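Local coordinates for myosin-4 (Saccharomyces cerevisiae, PDB 3MMI), which is a class V myosin motor that takes part in localizing mRNAs such as ASH1 to the bud, recruited to them through SHE3, at residues A[52-63]-A[103-114]. Sequence-based numbering, arbitrary orientation.
Sequences LGPIHVITTVVS and FWLSNLSRLPAF
Phe114 turns one ring face to Thr59. Thr59 is crowded in the model, so the fine geometry over that face, and with it a CH-pi contact, is doubtful. Val62 CG1 and Ser63 CB meet the same ring at its edge, near its plane. The ring gets there because CG of Phe114 is anti to the backbone N (chi1 158°). Leu52 lies over one face of the Arg110 guanidinium, with CD1 3.7 Å from CZ. NE of that group bonds in its own plane to Ser106 O. Pro54 touches the rings of both Phe103 and Trp104; Pro54 CG is 3.6 Å from Trp104 CZ3. Phe103 CD2 lies over the centre of one Trp104 face, and Trp104 CE2 meets the Phe103 ring at its edge, in plane. ND2 of Asn107 lies above one face of the Phe103 ring.

The contact belongs to the all-helical globular tail, or dilute domain, of this type V myosin. The axis of segment 53-63 lies at 37° to that of 103-108, the last part of helix 97-108. A type I turn from Leu108 to Leu111 then leads into helix 111-119, which carries Phe114.

Asn107 joins the two segments by a hydrogen bond. Its OD1 accepts from Ile55 N at 3.0 Å, in the first turn of helix 53-67. The donor is tilted 33° from the carbonyl plane. ND2 donates to Phe103 O, which fixes the turn of the amide. A leucine here would probably leave Ile55 N without this acceptor and lose the polar tie between the helices.

Ile55 and Leu111 run alongside in opposite senses, CD1 of Ile55 3.7 Å from CD2 of Leu111. Ile58 CG2 reaches the same Leu111 methyl. Ile58 also touches Val81 of helix 71-91, and Leu111 touches Thr145 of helix 132-168.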
ATOM      1  N   LEU A  52       3.373 -20.312   9.004  1.00 39.40           N
ATOM      2  CA  LEU A  52       1.905 -20.594   9.257  1.00 40.90           C
ATOM      3  C   LEU A  52       1.490 -21.184  10.628  1.00 42.45           C
ATOM      4  O   LEU A  52       0.440 -21.836  10.758  1.00 44.90           O
ATOM      5  CB  LEU A  52       1.188 -21.346   8.112  1.00 38.28           C
ATOM      6  CG  LEU A  52       1.260 -20.831   6.661  1.00 38.50           C
ATOM      7  CD1 LEU A  52       0.297 -21.500   5.770  1.00 43.57           C
ATOM      8  CD2 LEU A  52       1.071 -19.370   6.531  1.00 37.76           C
ATOM      9  N   GLY A  53       2.283 -20.913  11.665  1.00 43.39           N
ATOM     10  CA  GLY A  53       2.036 -21.470  12.947  1.00 40.22           C
ATOM     11  C   GLY A  53       0.918 -20.683  13.569  1.00 39.94           C
ATOM     12  O   GLY A  53      -0.053 -21.284  14.068  1.00 39.90           O
ATOM     13  N   PRO A  54       1.062 -19.336  13.592  1.00 37.93           N
ATOM     14  CA  PRO A  54       0.093 -18.595  14.405  1.00 38.35           C
ATOM     15  C   PRO A  54      -1.296 -18.719  13.884  1.00 37.28           C
ATOM     16  O   PRO A  54      -2.249 -18.730  14.684  1.00 39.17           O
ATOM     17  CB  PRO A  54       0.569 -17.152  14.321  1.00 39.26           C
ATOM     18  CG  PRO A  54       2.008 -17.243  14.054  1.00 39.47           C
ATOM     19  CD  PRO A  54       2.183 -18.477  13.168  1.00 37.12           C
ATOM     20  N   ILE A  55      -1.429 -18.877  12.571  1.00 34.65           N
ATOM     21  CA  ILE A  55      -2.772 -19.022  12.023  1.00 35.13           C
ATOM     22  C   ILE A  55      -3.333 -20.387  12.381  1.00 36.63           C
ATOM     23  O   ILE A  55      -4.549 -20.610  12.452  1.00 36.20           O
ATOM     24  CB  ILE A  55      -2.889 -18.684  10.470  1.00 34.98           C
ATOM     25  CG1 ILE A  55      -4.346 -18.595  10.022  1.00 28.89           C
ATOM     26  CG2 ILE A  55      -2.189 -19.760   9.545  1.00 33.13           C
ATOM     27  CD1 ILE A  55      -5.161 -17.522  10.784  1.00 30.73           C
ATOM     28  N   HIS A  56      -2.423 -21.316  12.627  1.00 41.05           N
ATOM     29  CA  HIS A  56      -2.820 -22.658  13.027  1.00 40.98           C
ATOM     30  C   HIS A  56      -3.302 -22.610  14.488  1.00 38.80           C
ATOM     31  O   HIS A  56      -4.325 -23.136  14.826  1.00 39.76           O
ATOM     32  CB  HIS A  56      -1.674 -23.654  12.779  1.00 43.92           C
ATOM     33  CG  HIS A  56      -2.020 -25.069  13.166  1.00 50.43           C
ATOM     34  ND1 HIS A  56      -2.895 -25.846  12.405  1.00 51.97           N
ATOM     35  CD2 HIS A  56      -1.681 -25.808  14.283  1.00 49.24           C
ATOM     36  CE1 HIS A  56      -3.052 -27.016  13.012  1.00 53.91           C
ATOM     37  NE2 HIS A  56      -2.338 -27.013  14.161  1.00 54.91           N
ATOM     38  N   VAL A  57      -2.595 -21.916  15.341  1.00 38.86           N
ATOM     39  CA  VAL A  57      -2.980 -21.866  16.726  1.00 39.59           C
ATOM     40  C   VAL A  57      -4.298 -21.089  16.870  1.00 38.71           C
ATOM     41  O   VAL A  57      -5.255 -21.590  17.493  1.00 38.96           O
ATOM     42  CB  VAL A  57      -1.879 -21.171  17.552  1.00 39.67           C
ATOM     43  CG1 VAL A  57      -2.290 -21.017  19.030  1.00 43.22           C
ATOM     44  CG2 VAL A  57      -0.639 -21.923  17.461  1.00 41.21           C
ATOM     45  N   ILE A  58      -4.347 -19.867  16.293  1.00 38.78           N
ATOM     46  CA  ILE A  58      -5.558 -19.032  16.306  1.00 35.74           C
ATOM     47  C   ILE A  58      -6.767 -19.801  15.808  1.00 35.78           C
ATOM     48  O   ILE A  58      -7.831 -19.809  16.412  1.00 37.88           O
ATOM     49  CB  ILE A  58      -5.392 -17.782  15.459  1.00 37.29           C
ATOM     50  CG1 ILE A  58      -4.524 -16.767  16.195  1.00 39.24           C
ATOM     51  CG2 ILE A  58      -6.767 -17.102  15.216  1.00 30.91           C
ATOM     52  CD1 ILE A  58      -3.637 -15.876  15.269  1.00 39.31           C
ATOM     53  N   THR A  59      -6.571 -20.502  14.736  1.00 35.89           N
ATOM     54  CA  THR A  59      -7.653 -21.054  14.022  1.00 39.78           C
ATOM     55  C   THR A  59      -8.171 -22.324  14.696  1.00 41.38           C
ATOM     56  O   THR A  59      -9.378 -22.601  14.677  1.00 40.63           O
ATOM     57  CB  THR A  59      -7.216 -21.248  12.559  1.00 41.21           C
ATOM     58  OG1 THR A  59      -8.315 -20.906  11.717  1.00 55.03           O
ATOM     59  CG2 THR A  59      -6.749 -22.679  12.226  1.00 43.90           C
ATOM     60  N   THR A  60      -7.254 -23.079  15.327  1.00 42.09           N
ATOM     61  CA  THR A  60      -7.645 -24.220  16.161  1.00 41.18           C
ATOM     62  C   THR A  60      -8.507 -23.777  17.320  1.00 38.91           C
ATOM     63  O   THR A  60      -9.495 -24.385  17.556  1.00 40.53           O
ATOM     64  CB  THR A  60      -6.430 -25.027  16.701  1.00 41.41           C
ATOM     65  OG1 THR A  60      -5.757 -25.685  15.618  1.00 42.03           O
ATOM     66  CG2 THR A  60      -6.889 -26.063  17.693  1.00 42.92           C
ATOM     67  N   VAL A  61      -8.143 -22.708  18.013  1.00 39.18           N
ATOM     68  CA  VAL A  61      -8.906 -22.304  19.185  1.00 38.60           C
ATOM     69  C   VAL A  61     -10.271 -21.802  18.698  1.00 40.01           C
ATOM     70  O   VAL A  61     -11.323 -22.244  19.197  1.00 39.96           O
ATOM     71  CB  VAL A  61      -8.211 -21.209  19.997  1.00 37.27           C
ATOM     72  CG1 VAL A  61      -9.097 -20.715  21.084  1.00 39.13           C
ATOM     73  CG2 VAL A  61      -6.915 -21.697  20.574  1.00 39.17           C
ATOM     74  N   VAL A  62     -10.259 -20.872  17.726  1.00 38.64           N
ATOM     75  CA  VAL A  62     -11.540 -20.350  17.194  1.00 37.61           C
ATOM     76  C   VAL A  62     -12.465 -21.430  16.705  1.00 36.37           C
ATOM     77  O   VAL A  62     -13.663 -21.420  17.060  1.00 35.14           O
ATOM     78  CB  VAL A  62     -11.369 -19.364  16.001  1.00 37.93           C
ATOM     79  CG1 VAL A  62     -12.687 -19.009  15.418  1.00 28.92           C
ATOM     80  CG2 VAL A  62     -10.582 -18.135  16.423  1.00 38.97           C
ATOM     81  N   SER A  63     -11.962 -22.326  15.852  1.00 34.80           N
ATOM     82  CA  SER A  63     -12.874 -23.419  15.487  1.00 38.86           C
ATOM     83  C   SER A  63     -13.364 -24.367  16.594  1.00 37.73           C
ATOM     84  O   SER A  63     -14.504 -24.793  16.505  1.00 39.03           O
ATOM     85  CB  SER A  63     -12.497 -24.182  14.234  1.00 38.73           C
ATOM     86  OG  SER A  63     -11.711 -25.254  14.549  1.00 44.15           O
ATOM     87  N   PHE A 103       5.460 -11.898   7.575  1.00 31.57           N
ATOM     88  CA  PHE A 103       5.112 -13.122   8.318  1.00 30.02           C
ATOM     89  C   PHE A 103       3.715 -12.936   8.940  1.00 28.33           C
ATOM     90  O   PHE A 103       2.854 -13.724   8.717  1.00 26.08           O
ATOM     91  CB  PHE A 103       6.139 -13.330   9.443  1.00 32.10           C
ATOM     92  CG  PHE A 103       5.787 -14.446  10.377  1.00 35.04           C
ATOM     93  CD1 PHE A 103       5.948 -15.772   9.967  1.00 34.19           C
ATOM     94  CD2 PHE A 103       5.312 -14.184  11.666  1.00 36.43           C
ATOM     95  CE1 PHE A 103       5.629 -16.824  10.841  1.00 36.66           C
ATOM     96  CE2 PHE A 103       5.014 -15.225  12.516  1.00 39.54           C
ATOM     97  CZ  PHE A 103       5.169 -16.539  12.113  1.00 37.25           C
ATOM     98  N   TRP A 104       3.517 -11.851   9.690  1.00 28.35           N
ATOM     99  CA  TRP A 104       2.258 -11.637  10.424  1.00 28.79           C
ATOM    100  C   TRP A 104       1.076 -11.477   9.428  1.00 29.40           C
ATOM    101  O   TRP A 104      -0.005 -12.071   9.603  1.00 29.51           O
ATOM    102  CB  TRP A 104       2.384 -10.455  11.427  1.00 27.74           C
ATOM    103  CG  TRP A 104       3.339 -10.862  12.629  1.00 34.97           C
ATOM    104  CD1 TRP A 104       4.574 -10.329  12.949  1.00 31.91           C
ATOM    105  CD2 TRP A 104       3.101 -11.906  13.595  1.00 34.45           C
ATOM    106  NE1 TRP A 104       5.086 -10.954  14.064  1.00 36.30           N
ATOM    107  CE2 TRP A 104       4.211 -11.930  14.475  1.00 40.62           C
ATOM    108  CE3 TRP A 104       2.056 -12.813  13.804  1.00 34.82           C
ATOM    109  CZ2 TRP A 104       4.298 -12.844  15.557  1.00 36.09           C
ATOM    110  CZ3 TRP A 104       2.124 -13.699  14.873  1.00 40.00           C
ATOM    111  CH2 TRP A 104       3.246 -13.714  15.734  1.00 35.69           C
ATOM    112  N   LEU A 105       1.312 -10.740   8.346  1.00 26.81           N
ATOM    113  CA  LEU A 105       0.245 -10.419   7.440  1.00 25.33           C
ATOM    114  C   LEU A 105      -0.111 -11.636   6.656  1.00 26.27           C
ATOM    115  O   LEU A 105      -1.273 -11.899   6.412  1.00 24.34           O
ATOM    116  CB  LEU A 105       0.569  -9.276   6.509  1.00 23.98           C
ATOM    117  CG  LEU A 105       0.440  -7.909   7.221  1.00 26.59           C
ATOM    118  CD1 LEU A 105       1.197  -6.801   6.576  1.00 23.62           C
ATOM    119  CD2 LEU A 105      -1.020  -7.516   7.503  1.00 28.01           C
ATOM    120  N   SER A 106       0.882 -12.419   6.307  1.00 25.11           N
ATOM    121  CA  SER A 106       0.586 -13.667   5.665  1.00 26.17           C
ATOM    122  C   SER A 106      -0.271 -14.602   6.506  1.00 26.16           C
ATOM    123  O   SER A 106      -1.155 -15.245   5.963  1.00 24.81           O
ATOM    124  CB  SER A 106       1.878 -14.388   5.309  1.00 30.59           C
ATOM    125  OG  SER A 106       1.470 -15.511   4.547  1.00 25.82           O
ATOM    126  N   ASN A 107      -0.040 -14.620   7.841  1.00 28.18           N
ATOM    127  CA  ASN A 107      -0.846 -15.410   8.794  1.00 28.04           C
ATOM    128  C   ASN A 107      -2.286 -14.831   8.905  1.00 26.40           C
ATOM    129  O   ASN A 107      -3.244 -15.553   8.791  1.00 24.49           O
ATOM    130  CB  ASN A 107      -0.121 -15.520  10.166  1.00 27.12           C
ATOM    131  CG  ASN A 107       0.882 -16.741  10.217  1.00 30.46           C
ATOM    132  OD1 ASN A 107       0.466 -17.878  10.462  1.00 28.51           O
ATOM    133  ND2 ASN A 107       2.178 -16.482   9.965  1.00 25.68           N
ATOM    134  N   LEU A 108      -2.394 -13.524   9.140  1.00 26.45           N
ATOM    135  CA  LEU A 108      -3.728 -12.895   9.345  1.00 26.89           C
ATOM    136  C   LEU A 108      -4.563 -12.973   8.089  1.00 25.75           C
ATOM    137  O   LEU A 108      -5.812 -13.055   8.149  1.00 23.83           O
ATOM    138  CB  LEU A 108      -3.624 -11.433   9.730  1.00 26.16           C
ATOM    139  CG  LEU A 108      -3.000 -11.163  11.085  1.00 34.00           C
ATOM    140  CD1 LEU A 108      -3.145  -9.680  11.343  1.00 35.11           C
ATOM    141  CD2 LEU A 108      -3.558 -12.037  12.211  1.00 34.17           C
ATOM    142  N   SER A 109      -3.852 -13.015   6.960  1.00 23.75           N
ATOM    143  CA  SER A 109      -4.498 -12.925   5.679  1.00 27.42           C
ATOM    144  C   SER A 109      -5.354 -14.129   5.412  1.00 26.62           C
ATOM    145  O   SER A 109      -6.190 -14.109   4.516  1.00 29.40           O
ATOM    146  CB  SER A 109      -3.527 -12.689   4.501  1.00 25.88           C
ATOM    147  OG  SER A 109      -3.008 -13.948   4.055  1.00 24.84           O
ATOM    148  N   ARG A 110      -5.220 -15.130   6.240  1.00 28.26           N
ATOM    149  CA  ARG A 110      -5.971 -16.375   6.061  1.00 28.32           C
ATOM    150  C   ARG A 110      -7.225 -16.406   6.950  1.00 27.36           C
ATOM    151  O   ARG A 110      -8.016 -17.297   6.819  1.00 28.95           O
ATOM    152  CB  ARG A 110      -5.044 -17.602   6.388  1.00 31.86           C
ATOM    153  CG  ARG A 110      -4.002 -17.914   5.278  1.00 36.32           C
ATOM    154  CD  ARG A 110      -2.679 -18.490   5.698  1.00 42.57           C
ATOM    155  NE  ARG A 110      -1.609 -18.197   4.679  1.00 51.68           N
ATOM    156  CZ  ARG A 110      -1.440 -18.974   3.632  1.00 53.31           C
ATOM    157  NH1 ARG A 110      -2.262 -19.972   3.452  1.00 60.47           N
ATOM    158  NH2 ARG A 110      -0.493 -18.782   2.783  1.00 54.78           N
ATOM    159  N   LEU A 111      -7.339 -15.505   7.915  1.00 26.91           N
ATOM    160  CA  LEU A 111      -8.529 -15.470   8.843  1.00 29.40           C
ATOM    161  C   LEU A 111      -9.877 -15.301   8.107  1.00 29.09           C
ATOM    162  O   LEU A 111     -10.799 -16.037   8.334  1.00 32.81           O
ATOM    163  CB  LEU A 111      -8.372 -14.379   9.900  1.00 27.97           C
ATOM    164  CG  LEU A 111      -7.589 -14.668  11.133  1.00 26.72           C
ATOM    165  CD1 LEU A 111      -7.590 -13.495  12.023  1.00 30.45           C
ATOM    166  CD2 LEU A 111      -8.312 -15.835  11.827  1.00 35.66           C
ATOM    167  N   PRO A 112      -9.975 -14.365   7.156  1.00 31.00           N
ATOM    168  CA  PRO A 112     -11.195 -14.222   6.353  1.00 30.58           C
ATOM    169  C   PRO A 112     -11.638 -15.456   5.572  1.00 31.67           C
ATOM    170  O   PRO A 112     -12.835 -15.806   5.602  1.00 33.14           O
ATOM    171  CB  PRO A 112     -10.818 -13.095   5.383  1.00 30.51           C
ATOM    172  CG  PRO A 112      -9.922 -12.285   6.106  1.00 30.51           C
ATOM    173  CD  PRO A 112      -9.031 -13.288   6.814  1.00 30.29           C
ATOM    174  N   ALA A 113     -10.719 -16.142   4.888  1.00 28.64           N
ATOM    175  CA  ALA A 113     -11.106 -17.390   4.201  1.00 29.79           C
ATOM    176  C   ALA A 113     -11.392 -18.554   5.154  1.00 29.94           C
ATOM    177  O   ALA A 113     -12.199 -19.421   4.798  1.00 27.91           O
ATOM    178  CB  ALA A 113     -10.025 -17.858   3.112  1.00 32.20           C
ATOM    179  N   PHE A 114     -10.763 -18.546   6.361  1.00 30.59           N
ATOM    180  CA  PHE A 114     -11.001 -19.566   7.420  1.00 27.49           C
ATOM    181  C   PHE A 114     -12.459 -19.432   7.810  1.00 29.85           C
ATOM    182  O   PHE A 114     -13.191 -20.383   7.649  1.00 28.24           O
ATOM    183  CB  PHE A 114     -10.079 -19.340   8.630  1.00 29.48           C
ATOM    184  CG  PHE A 114     -10.586 -19.964   9.917  1.00 31.72           C
ATOM    185  CD1 PHE A 114     -10.570 -21.360  10.078  1.00 34.31           C
ATOM    186  CD2 PHE A 114     -11.066 -19.175  10.947  1.00 33.21           C
ATOM    187  CE1 PHE A 114     -11.050 -21.961  11.253  1.00 33.51           C
ATOM    188  CE2 PHE A 114     -11.548 -19.757  12.145  1.00 37.44           C
ATOM    189  CZ  PHE A 114     -11.538 -21.153  12.296  1.00 32.42           C
TER